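Local coordinates for putative D-tyrosyl-tRNA(Tyr) deacylase 2 (Leishmania major, PDB 1TC5), which probably hydrolyses D-tyrosyl-tRNA(Tyr) to D-tyrosine and free tRNA, as a homodimeric and highly divergent member of the DTD family of D-aminoacyl-tRNA deacylases, at residues A[14-19]-A[37-42]; A[43-48]-A[113-118]; A[91-96]-A[166-171]. All coordinates share one frame; numbering follows the deposited sequence. Where two conformers were deposited one is given.

All three contacts involve one mixed sheet, whose order is 169-171, 93-98, 37-45, 10-18, 190-193. Interaction 1 pairs the antiparallel neighbours 10-18 and 37-45; interaction 3 pairs the parallel neighbours 93-98 and 169-171, the latter being the outermost strand on that side. Their centres lie about 10 Å apart, and they join directly where Val40 N meets Leu95 O and Val38 O meets Leu95 N. In interaction 2, centred about 22 Å from interaction 1, a loop docks on the end of strand 37-45. Interaction 1 closes first along the chain, whereas 2 and 3 alternate. Strand 37-45 thus runs from the dimer-facing pairing of interaction 1 to the loop before helix 119-136.

Interaction 1: A[14-19]-A[37-42]; sequences MLQAMD and GVMVYI
Met14 and Tyr41 exchange two backbone hydrogen bonds, with Tyr41 N at 2.9 Å from Met14 O. Gln16 with Met39 and Met18 with Gly37 repeat the pattern, making three hydrogen-bonded pairs in all. Gly37, at the start of strand 37-45, has a backbone conformation in which a CB would be pressed against the carbonyl oxygen of the preceding residue, so a residue without a side chain suits it.

This is an antiparallel ladder in the middle of a mixed sheet, its strand axes 146° apart, and one of its faces looks toward the second subunit. On that face Gln16 OE1 is hydrogen-bonded to Tyr41 OH of the second subunit, and Tyr41 OH to Gln16 OE1 of that subunit, a reciprocal pair that gives two buried polar side chains partners across the dimer. Within the chain, the amide plane of Gln16 stands nearly at right angles (84°) to the Tyr41 ring, with NE2 3.8 Å from Tyr41 CZ.

Met14 was modelled in two conformers. In one of them it runs alongside the same ring in a Met-aromatic contact: chi2 at 180° carries SD outward, and the bend at chi3 brings CE to 3.5 Å from Tyr41 CE2, while the sulfur approaches obliquely, 5.1 Å from the ring centroid. The contact may not hold for the other conformer. Flexible methionine suits such a place because it can follow the outline of a ring. Met39 likewise lies beside Gln16, with CE turned in toward NE2, while Met18 rests its SD 4.2 Å from Met39 CB and Phe182 touches both methionines. On the other face, Leu15 CD2 meets both methyls of Val40, the nearer being CG2 at 3.9 Å, and Val40 continues onto Ile94 of the next strand.

Interaction 2: A[43-48]-A[113-118]; sequences AFLSDR and FHQLVA
A single backbone bridge between Leu45 and Leu116 fastens the end of strand 37-45 to the loop that leads into helix 119-136. Two hydrogen bonds frame it: Val117 N reaches Phe44 O at 3.1 Å with an angle of 170° at the hydrogen, and Ser46 N reaches Gln115 O at 2.8 Å along a more bent path. Leu45 CA also comes to 3.1 Å from Gln115 O, a CA-H...O contact that gives this carbonyl a second donor. The loop presents these groups by way of a type I turn from Phe113 to Leu116, closed by the bond from Leu116 N to Phe113 O.

Val117 supplies the closest side-chain contacts. Its branched side chain straddles the Phe44 carbonyl: CG2 lies 3.2 Å from Phe44 O, with CG1 close by. With chi1 at -66°, CG2 falls between the backbone N and the carbonyl carbon, and from there it also meets Phe44 CB at 3.7 Å. CG1, turned to the backbone-N side, touches Ser46 CB at 3.9 Å. A beta-branched valine suits this place, since its two methyls can cover both the strand backbone and the adjoining side chains. Leu45 CD2 makes a looser apolar contact, 4.3 Å from Leu116 CD1.

Ser46 OG is hydrogen-bonded with Ser50 OG, and Gln115 NE2 donates to the carbonyl of Gly103. Phe44 packs against Leu125 and Tyr126 of helix 119-136, Leu45 rests on Arg12 of the neighbouring strand 10-18, and Ala118 occupies the N-cap position, right before that same helix.

Interaction 3: A[91-96]-A[166-171]; sequences EMDILI and NSRVIS
Asp93 and Arg168 meet with their carboxylate and guanidinium planes turned 78° apart; Asp93 OD2 approaches the edge of the guanidinium, somewhat tilted out of its plane, and Asn166 CB lies over one face, offset toward the rim. This salt bridge is therefore not a flat, two-pronged one: a single oxygen, Asp93 OD2, takes NE of Arg168 at 2.7 Å from above the carboxylate plane, with a weak second bond from NH2. Bending at chi3 (-90°) folds the arginine back over the aspartate. Asp93 OD1 is gripped by two backbone amides from opposite faces of its plane, Asn166 N at 2.7 Å and Arg168 N at 3.0 Å. Aspartate suits the place: its short chain holds OD1 close to these amides, and Gly35 N adds a further bond to OD2.

Beyond this polar end the segments become parallel strands, 14° apart, at the margin of the mixed sheet. Arg168 O accepts from Ile94 N, Ile94 O from Ile170 N and Ile170 O from Ile96 N, the staggered ladder of parallel pairing. One water donates to both Met92 O and Arg168 O where the ladder starts.

Apolar side chains meet on both faces. Leu95 CD1 meets Ile170 CG2 at 3.6 Å, toward Val32, and Ile96 CD1 crosses to Val169 CG1 at 3.9 Å, on the face covered by Tyr126 and Val133 of helix 119-136.

Interaction 1: A[14-19]-A[37-42]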
ATOM      1  N   MET A  14      -1.425   7.220  -1.618  0.50 16.62           N
ATOM      2  CA  MET A  14      -1.789   5.862  -1.990  0.50 16.68           C
ATOM      3  C   MET A  14      -3.027   5.492  -1.159  0.50 16.69           C
ATOM      4  O   MET A  14      -3.014   5.608   0.065  0.50 18.57           O
ATOM      5  CB  MET A  14      -0.632   4.886  -1.721  0.50 16.68           C
ATOM      6  CG  MET A  14      -0.925   3.439  -2.104  0.50 15.86           C
ATOM      7  SD  MET A  14       0.432   2.258  -1.797  0.50 16.73           S
ATOM      8  CE  MET A  14      -0.300   1.227  -0.535  0.50 15.05           C
ATOM      9  N   LEU A  15      -4.082   5.051  -1.837  1.00 16.64           N
ATOM     10  CA  LEU A  15      -5.387   4.829  -1.224  1.00 16.49           C
ATOM     11  C   LEU A  15      -5.763   3.387  -1.415  1.00 16.92           C
ATOM     12  O   LEU A  15      -5.744   2.895  -2.546  1.00 14.98           O
ATOM     13  CB  LEU A  15      -6.459   5.713  -1.884  1.00 17.44           C
ATOM     14  CG  LEU A  15      -6.110   7.186  -2.107  1.00 18.30           C
ATOM     15  CD1 LEU A  15      -7.140   7.856  -3.047  1.00 17.69           C
ATOM     16  CD2 LEU A  15      -6.007   7.924  -0.794  1.00 19.10           C
ATOM     17  N   GLN A  16      -6.116   2.716  -0.313  1.00 17.00           N
ATOM     18  CA  GLN A  16      -6.495   1.297  -0.329  1.00 16.26           C
ATOM     19  C   GLN A  16      -7.840   1.103   0.361  1.00 16.81           C
ATOM     20  O   GLN A  16      -8.153   1.792   1.358  1.00 15.67           O
ATOM     21  CB  GLN A  16      -5.474   0.429   0.419  1.00 19.83           C
ATOM     22  CG  GLN A  16      -4.081   0.373  -0.160  1.00 13.75           C
ATOM     23  CD  GLN A  16      -3.145  -0.524   0.640  1.00 18.13           C
ATOM     24  OE1 GLN A  16      -3.238  -1.751   0.550  1.00 18.74           O
ATOM     25  NE2 GLN A  16      -2.223   0.082   1.395  1.00 17.16           N
ATOM     26  N   ALA A  17      -8.640   0.203  -0.211  1.00 18.09           N
ATOM     27  CA  ALA A  17      -9.908  -0.243   0.389  1.00 17.09           C
ATOM     28  C   ALA A  17      -9.619  -1.011   1.678  1.00 17.40           C
ATOM     29  O   ALA A  17      -9.006  -2.089   1.645  1.00 18.00           O
ATOM     30  CB  ALA A  17     -10.677  -1.133  -0.571  1.00 16.54           C
ATOM     31  N   MET A  18     -10.040  -0.419   2.789  1.00 14.86           N
ATOM     32  CA  MET A  18      -9.848  -0.974   4.126  1.00 14.80           C
ATOM     33  C   MET A  18     -11.113  -1.679   4.602  1.00 16.38           C
ATOM     34  O   MET A  18     -12.223  -1.150   4.448  1.00 16.61           O
ATOM     35  CB  MET A  18      -9.518   0.162   5.110  1.00 12.87           C
ATOM     36  CG  MET A  18      -9.270  -0.294   6.567  1.00 15.66           C
ATOM     37  SD  MET A  18      -8.436   0.985   7.516  1.00 17.50           S
ATOM     38  CE  MET A  18      -9.683   2.323   7.456  1.00 15.71           C
ATOM     39  N   ASP A  19     -10.945  -2.863   5.191  1.00 17.65           N
ATOM     40  CA  ASP A  19     -12.005  -3.481   5.984  1.00 16.67           C
ATOM     41  C   ASP A  19     -11.760  -3.265   7.478  1.00 18.45           C
ATOM     42  O   ASP A  19     -12.660  -2.827   8.202  1.00 16.90           O
ATOM     43  CB  ASP A  19     -12.100  -4.985   5.730  1.00 18.36           C
ATOM     44  CG  ASP A  19     -13.333  -5.584   6.341  1.00 18.98           C
ATOM     45  OD1 ASP A  19     -14.412  -5.190   5.878  1.00 21.15           O
ATOM     46  OD2 ASP A  19     -13.341  -6.402   7.295  1.00 21.91           O
ATOM     47  N   GLY A  37     -13.472   1.332   5.420  1.00 12.38           N
ATOM     48  CA  GLY A  37     -13.310   2.641   4.808  1.00 15.39           C
ATOM     49  C   GLY A  37     -12.091   2.673   3.919  1.00 13.70           C
ATOM     50  O   GLY A  37     -11.900   1.767   3.105  1.00 15.75           O
ATOM     51  N   VAL A  38     -11.282   3.709   4.065  1.00 14.27           N
ATOM     52  CA  VAL A  38     -10.084   3.889   3.244  1.00 12.87           C
ATOM     53  C   VAL A  38      -8.835   4.154   4.089  1.00 12.64           C
ATOM     54  O   VAL A  38      -8.861   4.970   5.025  1.00 14.32           O
ATOM     55  CB  VAL A  38     -10.294   5.039   2.260  1.00 14.26           C
ATOM     56  CG1 VAL A  38      -8.998   5.353   1.495  1.00 12.07           C
ATOM     57  CG2 VAL A  38     -11.456   4.720   1.309  1.00 17.62           C
ATOM     58  N   MET A  39      -7.757   3.440   3.769  1.00 15.51           N
ATOM     59  CA  MET A  39      -6.433   3.700   4.325  1.00 14.43           C
ATOM     60  C   MET A  39      -5.627   4.553   3.348  1.00 15.92           C
ATOM     61  O   MET A  39      -5.433   4.178   2.176  1.00 16.43           O
ATOM     62  CB  MET A  39      -5.684   2.411   4.630  1.00 14.16           C
ATOM     63  CG  MET A  39      -4.325   2.654   5.310  1.00 15.96           C
ATOM     64  SD  MET A  39      -3.537   1.225   6.009  1.00 17.15           S
ATOM     65  CE  MET A  39      -3.058   0.405   4.460  1.00 19.77           C
ATOM     66  N   VAL A  40      -5.146   5.684   3.860  1.00 16.12           N
ATOM     67  CA  VAL A  40      -4.464   6.706   3.080  1.00 15.99           C
ATOM     68  C   VAL A  40      -3.018   6.742   3.536  1.00 15.59           C
ATOM     69  O   VAL A  40      -2.772   6.968   4.719  1.00 18.49           O
ATOM     70  CB  VAL A  40      -5.099   8.097   3.365  1.00 18.18           C
ATOM     71  CG1 VAL A  40      -4.393   9.215   2.618  1.00 17.49           C
ATOM     72  CG2 VAL A  40      -6.595   8.099   3.045  1.00 20.27           C
ATOM     73  N   TYR A  41      -2.084   6.502   2.621  1.00 14.97           N
ATOM     74  CA  TYR A  41      -0.671   6.821   2.805  1.00 12.78           C
ATOM     75  C   TYR A  41      -0.362   8.177   2.144  1.00 13.63           C
ATOM     76  O   TYR A  41      -0.712   8.396   1.003  1.00 14.99           O
ATOM     77  CB  TYR A  41       0.214   5.762   2.152  1.00 12.07           C
ATOM     78  CG  TYR A  41       0.230   4.355   2.718  1.00 13.28           C
ATOM     79  CD1 TYR A  41      -0.446   4.013   3.866  1.00 12.88           C
ATOM     80  CD2 TYR A  41       0.961   3.344   2.071  1.00 14.34           C
ATOM     81  CE1 TYR A  41      -0.417   2.695   4.364  1.00 15.40           C
ATOM     82  CE2 TYR A  41       1.003   2.050   2.555  1.00 12.67           C
ATOM     83  CZ  TYR A  41       0.314   1.721   3.713  1.00 18.47           C
ATOM     84  OH  TYR A  41       0.342   0.427   4.212  1.00 17.21           O
ATOM     85  N   ILE A  42       0.329   9.076   2.845  1.00 14.39           N
ATOM     86  CA  ILE A  42       0.528  10.415   2.333  1.00 13.94           C
ATOM     87  C   ILE A  42       1.983  10.911   2.436  1.00 12.76           C
ATOM     88  O   ILE A  42       2.667  10.724   3.438  1.00 14.05           O
ATOM     89  CB  ILE A  42      -0.464  11.402   3.057  1.00 13.98           C
ATOM     90  CG1 ILE A  42      -0.424  12.802   2.444  1.00 13.40           C
ATOM     91  CG2 ILE A  42      -0.235  11.437   4.571  1.00 14.79           C
ATOM     92  CD1 ILE A  42      -1.699  13.591   2.785  1.00 13.59           C
TER

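Interaction 2: A[43-48]-A[113-118]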
ATOM      1  N   ALA A  43       2.408  11.590   1.385  1.00 14.23           N
ATOM      2  CA  ALA A  43       3.722  12.211   1.308  1.00 14.64           C
ATOM      3  C   ALA A  43       3.556  13.563   0.667  1.00 15.17           C
ATOM      4  O   ALA A  43       2.715  13.737  -0.216  1.00 13.46           O
ATOM      5  CB  ALA A  43       4.635  11.391   0.457  1.00 12.75           C
ATOM      6  N   PHE A  44       4.381  14.500   1.117  1.00 16.33           N
ATOM      7  CA  PHE A  44       4.394  15.853   0.647  1.00 14.87           C
ATOM      8  C   PHE A  44       5.731  16.082  -0.030  1.00 15.13           C
ATOM      9  O   PHE A  44       6.776  16.013   0.607  1.00 15.61           O
ATOM     10  CB  PHE A  44       4.160  16.855   1.808  1.00 13.62           C
ATOM     11  CG  PHE A  44       2.861  16.635   2.528  1.00 13.10           C
ATOM     12  CD1 PHE A  44       1.674  17.092   1.993  1.00 13.51           C
ATOM     13  CD2 PHE A  44       2.824  15.973   3.734  1.00 15.63           C
ATOM     14  CE1 PHE A  44       0.473  16.875   2.634  1.00 17.24           C
ATOM     15  CE2 PHE A  44       1.615  15.744   4.375  1.00 18.00           C
ATOM     16  CZ  PHE A  44       0.444  16.190   3.820  1.00 16.45           C
ATOM     17  N   LEU A  45       5.660  16.396  -1.326  1.00 16.31           N
ATOM     18  CA  LEU A  45       6.802  16.409  -2.225  1.00 17.89           C
ATOM     19  C   LEU A  45       7.024  17.795  -2.801  1.00 20.70           C
ATOM     20  O   LEU A  45       6.090  18.598  -2.856  1.00 19.78           O
ATOM     21  CB  LEU A  45       6.570  15.422  -3.364  1.00 18.37           C
ATOM     22  CG  LEU A  45       6.133  14.032  -2.862  1.00 20.80           C
ATOM     23  CD1 LEU A  45       6.045  13.056  -4.041  1.00 21.83           C
ATOM     24  CD2 LEU A  45       7.056  13.500  -1.751  1.00 22.99           C
ATOM     25  N   SER A  46       8.256  18.058  -3.238  1.00 22.55           N
ATOM     26  CA  SER A  46       8.657  19.386  -3.646  1.00 29.86           C
ATOM     27  C   SER A  46       9.864  19.406  -4.600  1.00 34.90           C
ATOM     28  O   SER A  46      10.781  18.584  -4.488  1.00 34.19           O
ATOM     29  CB  SER A  46       8.992  20.197  -2.395  1.00 32.00           C
ATOM     30  OG  SER A  46       9.016  21.573  -2.675  1.00 35.39           O
ATOM     31  N   ASP A  47       9.843  20.357  -5.538  1.00 42.66           N
ATOM     32  CA  ASP A  47      11.059  20.778  -6.251  1.00 48.25           C
ATOM     33  C   ASP A  47      11.803  21.773  -5.359  1.00 48.68           C
ATOM     34  O   ASP A  47      11.227  22.338  -4.419  1.00 51.79           O
ATOM     35  CB  ASP A  47      10.759  21.491  -7.586  1.00 50.19           C
ATOM     36  CG  ASP A  47       9.665  20.824  -8.392  1.00 56.78           C
ATOM     37  OD1 ASP A  47       9.969  19.834  -9.098  1.00 59.51           O
ATOM     38  OD2 ASP A  47       8.477  21.239  -8.392  1.00 61.29           O
ATOM     39  N   ARG A  48      13.075  22.010  -5.679  1.00 46.25           N
ATOM     40  CA  ARG A  48      13.838  23.075  -5.043  1.00 43.39           C
ATOM     41  C   ARG A  48      13.181  24.437  -5.232  1.00 42.48           C
ATOM     42  O   ARG A  48      13.180  25.256  -4.312  1.00 46.86           O
ATOM     43  N   PHE A 113      15.927  10.661  -1.499  1.00 13.71           N
ATOM     44  CA  PHE A 113      14.713  11.274  -0.984  1.00 15.26           C
ATOM     45  C   PHE A 113      14.696  12.802  -1.182  1.00 15.15           C
ATOM     46  O   PHE A 113      14.039  13.549  -0.440  1.00 18.67           O
ATOM     47  CB  PHE A 113      14.571  10.924   0.496  1.00 17.31           C
ATOM     48  CG  PHE A 113      14.273   9.443   0.747  1.00 16.27           C
ATOM     49  CD1 PHE A 113      13.036   8.885   0.355  1.00 13.51           C
ATOM     50  CD2 PHE A 113      15.208   8.633   1.384  1.00 20.60           C
ATOM     51  CE1 PHE A 113      12.748   7.552   0.596  1.00 14.45           C
ATOM     52  CE2 PHE A 113      14.936   7.252   1.633  1.00 19.99           C
ATOM     53  CZ  PHE A 113      13.713   6.714   1.230  1.00 19.93           C
ATOM     54  N   HIS A 114      15.367  13.261  -2.222  1.00 14.94           N
ATOM     55  CA  HIS A 114      15.528  14.696  -2.478  1.00 19.05           C
ATOM     56  C   HIS A 114      14.195  15.432  -2.749  1.00 19.30           C
ATOM     57  O   HIS A 114      14.102  16.637  -2.527  1.00 18.93           O
ATOM     58  CB  HIS A 114      16.528  14.906  -3.625  1.00 21.33           C
ATOM     59  CG  HIS A 114      17.889  14.276  -3.378  1.00 34.15           C
ATOM     60  ND1 HIS A 114      18.546  14.350  -2.162  1.00 41.37           N
ATOM     61  CD2 HIS A 114      18.720  13.583  -4.203  1.00 37.15           C
ATOM     62  CE1 HIS A 114      19.712  13.727  -2.249  1.00 40.59           C
ATOM     63  NE2 HIS A 114      19.844  13.257  -3.479  1.00 39.58           N
ATOM     64  N   GLN A 115      13.167  14.714  -3.203  1.00 18.21           N
ATOM     65  CA  GLN A 115      11.836  15.288  -3.474  1.00 19.62           C
ATOM     66  C   GLN A 115      11.004  15.491  -2.187  1.00 19.39           C
ATOM     67  O   GLN A 115       9.930  16.095  -2.247  1.00 19.28           O
ATOM     68  CB  GLN A 115      10.985  14.366  -4.387  1.00 23.35           C
ATOM     69  CG  GLN A 115      11.191  14.404  -5.897  1.00 31.12           C
ATOM     70  CD  GLN A 115      10.130  13.534  -6.659  1.00 37.61           C
ATOM     71  OE1 GLN A 115       9.597  13.987  -7.677  1.00 47.15           O
ATOM     72  NE2 GLN A 115       9.818  12.299  -6.150  1.00 22.77           N
ATOM     73  N   LEU A 116      11.438  14.937  -1.052  1.00 18.44           N
ATOM     74  CA  LEU A 116      10.660  15.021   0.183  1.00 17.38           C
ATOM     75  C   LEU A 116      10.807  16.414   0.802  1.00 18.74           C
ATOM     76  O   LEU A 116      11.918  16.954   0.910  1.00 21.22           O
ATOM     77  CB  LEU A 116      11.077  13.944   1.198  1.00 16.24           C
ATOM     78  CG  LEU A 116      10.522  12.528   1.015  1.00 20.68           C
ATOM     79  CD1 LEU A 116      10.813  12.012  -0.394  1.00 23.37           C
ATOM     80  CD2 LEU A 116      11.085  11.560   2.072  1.00 18.16           C
ATOM     81  N   VAL A 117       9.691  17.013   1.193  1.00 19.89           N
ATOM     82  CA  VAL A 117       9.723  18.282   1.941  1.00 18.84           C
ATOM     83  C   VAL A 117      10.476  18.057   3.234  1.00 16.40           C
ATOM     84  O   VAL A 117      10.540  16.932   3.735  1.00 17.83           O
ATOM     85  CB  VAL A 117       8.275  18.848   2.308  1.00 18.10           C
ATOM     86  CG1 VAL A 117       7.500  19.262   1.085  1.00 20.26           C
ATOM     87  CG2 VAL A 117       7.477  17.872   3.162  1.00 20.77           C
ATOM     88  N   ALA A 118      11.052  19.128   3.763  1.00 17.08           N
ATOM     89  CA  ALA A 118      11.715  19.121   5.063  1.00 13.53           C
ATOM     90  C   ALA A 118      10.774  18.615   6.165  1.00 16.05           C
ATOM     91  O   ALA A 118       9.543  18.631   6.014  1.00 13.31           O
ATOM     92  CB  ALA A 118      12.202  20.515   5.377  1.00 14.35           C
TER

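Interaction 3: A[91-96]-A[166-171]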
ATOM      1  N   GLU A  91     -20.170   7.536   7.030  1.00 18.86           N
ATOM      2  CA  GLU A  91     -19.854   6.651   8.143  1.00 19.39           C
ATOM      3  C   GLU A  91     -18.611   5.794   7.951  1.00 18.94           C
ATOM      4  O   GLU A  91     -18.170   5.156   8.900  1.00 18.47           O
ATOM      5  CB  GLU A  91     -21.035   5.733   8.416  1.00 19.94           C
ATOM      6  CG  GLU A  91     -22.243   6.464   8.984  1.00 27.04           C
ATOM      7  CD  GLU A  91     -23.207   5.510   9.665  1.00 35.18           C
ATOM      8  OE1 GLU A  91     -22.900   5.058  10.799  1.00 40.29           O
ATOM      9  OE2 GLU A  91     -24.257   5.208   9.068  1.00 39.95           O
ATOM     10  N   MET A  92     -18.073   5.767   6.733  1.00 18.30           N
ATOM     11  CA  MET A  92     -16.831   5.058   6.472  1.00 18.65           C
ATOM     12  C   MET A  92     -15.703   5.703   7.302  1.00 17.74           C
ATOM     13  O   MET A  92     -15.701   6.912   7.539  1.00 15.29           O
ATOM     14  CB  MET A  92     -16.478   5.091   4.976  1.00 19.25           C
ATOM     15  CG  MET A  92     -17.391   4.267   4.041  1.00 19.25           C
ATOM     16  SD  MET A  92     -17.436   2.455   4.379  1.00 18.80           S
ATOM     17  CE  MET A  92     -18.955   2.330   5.331  1.00 20.54           C
ATOM     18  N   ASP A  93     -14.781   4.865   7.754  1.00 17.99           N
ATOM     19  CA  ASP A  93     -13.618   5.279   8.516  1.00 16.98           C
ATOM     20  C   ASP A  93     -12.499   5.631   7.547  1.00 16.64           C
ATOM     21  O   ASP A  93     -12.448   5.129   6.436  1.00 16.91           O
ATOM     22  CB  ASP A  93     -13.181   4.149   9.474  1.00 15.75           C
ATOM     23  CG  ASP A  93     -14.080   4.004  10.667  1.00 17.89           C
ATOM     24  OD1 ASP A  93     -15.124   4.692  10.772  1.00 19.07           O
ATOM     25  OD2 ASP A  93     -13.826   3.210  11.589  1.00 16.73           O
ATOM     26  N   ILE A  94     -11.622   6.526   7.978  1.00 17.53           N
ATOM     27  CA  ILE A  94     -10.411   6.882   7.237  1.00 16.70           C
ATOM     28  C   ILE A  94      -9.242   6.727   8.207  1.00 15.14           C
ATOM     29  O   ILE A  94      -9.292   7.205   9.356  1.00 15.25           O
ATOM     30  CB  ILE A  94     -10.499   8.330   6.646  1.00 18.22           C
ATOM     31  CG1 ILE A  94     -11.714   8.455   5.716  1.00 16.23           C
ATOM     32  CG2 ILE A  94      -9.234   8.684   5.862  1.00 18.92           C
ATOM     33  CD1 ILE A  94     -12.098   9.896   5.407  1.00 15.52           C
ATOM     34  N   LEU A  95      -8.223   6.024   7.739  1.00 15.90           N
ATOM     35  CA  LEU A  95      -6.991   5.781   8.463  1.00 15.52           C
ATOM     36  C   LEU A  95      -5.856   6.383   7.653  1.00 15.77           C
ATOM     37  O   LEU A  95      -5.625   5.955   6.548  1.00 15.30           O
ATOM     38  CB  LEU A  95      -6.763   4.273   8.607  1.00 14.83           C
ATOM     39  CG  LEU A  95      -5.474   3.861   9.311  1.00 20.87           C
ATOM     40  CD1 LEU A  95      -5.387   4.467  10.689  1.00 21.48           C
ATOM     41  CD2 LEU A  95      -5.369   2.338   9.407  1.00 23.31           C
ATOM     42  N   ILE A  96      -5.166   7.363   8.230  1.00 16.29           N
ATOM     43  CA  ILE A  96      -4.148   8.161   7.532  1.00 14.46           C
ATOM     44  C   ILE A  96      -2.809   7.786   8.122  1.00 15.62           C
ATOM     45  O   ILE A  96      -2.627   7.837   9.356  1.00 16.31           O
ATOM     46  CB  ILE A  96      -4.393   9.694   7.746  1.00 13.28           C
ATOM     47  CG1 ILE A  96      -5.791  10.088   7.276  1.00 15.32           C
ATOM     48  CG2 ILE A  96      -3.362  10.498   7.012  1.00 14.12           C
ATOM     49  CD1 ILE A  96      -6.260  11.431   7.783  1.00 19.51           C
ATOM     50  N   ASN A 166     -17.338   3.807  12.118  1.00 18.03           N
ATOM     51  CA  ASN A 166     -18.034   4.789  12.959  1.00 16.26           C
ATOM     52  C   ASN A 166     -17.589   6.235  12.678  1.00 16.61           C
ATOM     53  O   ASN A 166     -17.359   7.023  13.581  1.00 18.24           O
ATOM     54  CB  ASN A 166     -17.876   4.465  14.451  1.00 18.15           C
ATOM     55  CG  ASN A 166     -18.844   5.256  15.327  1.00 21.40           C
ATOM     56  OD1 ASN A 166     -18.533   5.604  16.481  1.00 24.70           O
ATOM     57  ND2 ASN A 166     -20.009   5.565  14.778  1.00 21.35           N
ATOM     58  N   SER A 167     -17.478   6.570  11.398  1.00 16.78           N
ATOM     59  CA  SER A 167     -17.132   7.919  10.952  1.00 16.73           C
ATOM     60  C   SER A 167     -15.799   8.404  11.539  1.00 16.72           C
ATOM     61  O   SER A 167     -15.641   9.584  11.842  1.00 17.81           O
ATOM     62  CB  SER A 167     -18.257   8.928  11.248  1.00 18.48           C
ATOM     63  OG  SER A 167     -19.489   8.564  10.665  1.00 19.84           O
ATOM     64  N   ARG A 168     -14.830   7.498  11.658  1.00 17.85           N
ATOM     65  CA  ARG A 168     -13.545   7.827  12.292  1.00 16.68           C
ATOM     66  C   ARG A 168     -12.581   8.458  11.326  1.00 13.59           C
ATOM     67  O   ARG A 168     -12.648   8.225  10.124  1.00 15.68           O
ATOM     68  CB  ARG A 168     -12.920   6.589  12.930  1.00 18.38           C
ATOM     69  CG  ARG A 168     -13.761   6.096  14.077  1.00 18.84           C
ATOM     70  CD  ARG A 168     -13.174   4.966  14.859  1.00 26.36           C
ATOM     71  NE  ARG A 168     -13.598   3.719  14.271  1.00 32.78           N
ATOM     72  CZ  ARG A 168     -14.506   2.891  14.757  1.00 26.98           C
ATOM     73  NH1 ARG A 168     -15.094   3.061  15.941  1.00 24.13           N
ATOM     74  NH2 ARG A 168     -14.812   1.836  14.029  1.00 28.43           N
ATOM     75  N   VAL A 169     -11.707   9.305  11.858  1.00 15.31           N
ATOM     76  CA  VAL A 169     -10.542   9.789  11.129  1.00 15.51           C
ATOM     77  C   VAL A 169      -9.360   9.522  12.076  1.00 16.28           C
ATOM     78  O   VAL A 169      -9.104  10.293  13.016  1.00 16.35           O
ATOM     79  CB  VAL A 169     -10.663  11.295  10.754  1.00 12.74           C
ATOM     80  CG1 VAL A 169      -9.380  11.788  10.130  1.00 15.95           C
ATOM     81  CG2 VAL A 169     -11.824  11.536   9.831  1.00 17.62           C
ATOM     82  N   ILE A 170      -8.707   8.384  11.840  1.00 14.79           N
ATOM     83  CA  ILE A 170      -7.574   7.926  12.611  1.00 15.51           C
ATOM     84  C   ILE A 170      -6.334   8.317  11.844  1.00 15.59           C
ATOM     85  O   ILE A 170      -6.317   8.220  10.633  1.00 18.10           O
ATOM     86  CB  ILE A 170      -7.605   6.381  12.814  1.00 14.30           C
ATOM     87  CG1 ILE A 170      -8.957   5.906  13.359  1.00 17.76           C
ATOM     88  CG2 ILE A 170      -6.473   5.952  13.728  1.00 17.73           C
ATOM     89  CD1 ILE A 170      -9.428   6.599  14.663  1.00 17.65           C
ATOM     90  N   SER A 171      -5.313   8.779  12.558  1.00 18.00           N
ATOM     91  CA  SER A 171      -4.070   9.215  11.935  1.00 17.79           C
ATOM     92  C   SER A 171      -2.840   8.815  12.755  1.00 15.09           C
ATOM     93  O   SER A 171      -2.845   8.823  13.997  1.00 17.96           O
ATOM     94  CB  SER A 171      -4.111  10.732  11.691  1.00 18.71           C
ATOM     95  OG  SER A 171      -4.463  11.424  12.873  1.00 20.79           O
TER
HETATM   96  O   HOH W   1     -14.483   9.094   8.424  1.00 19.14           O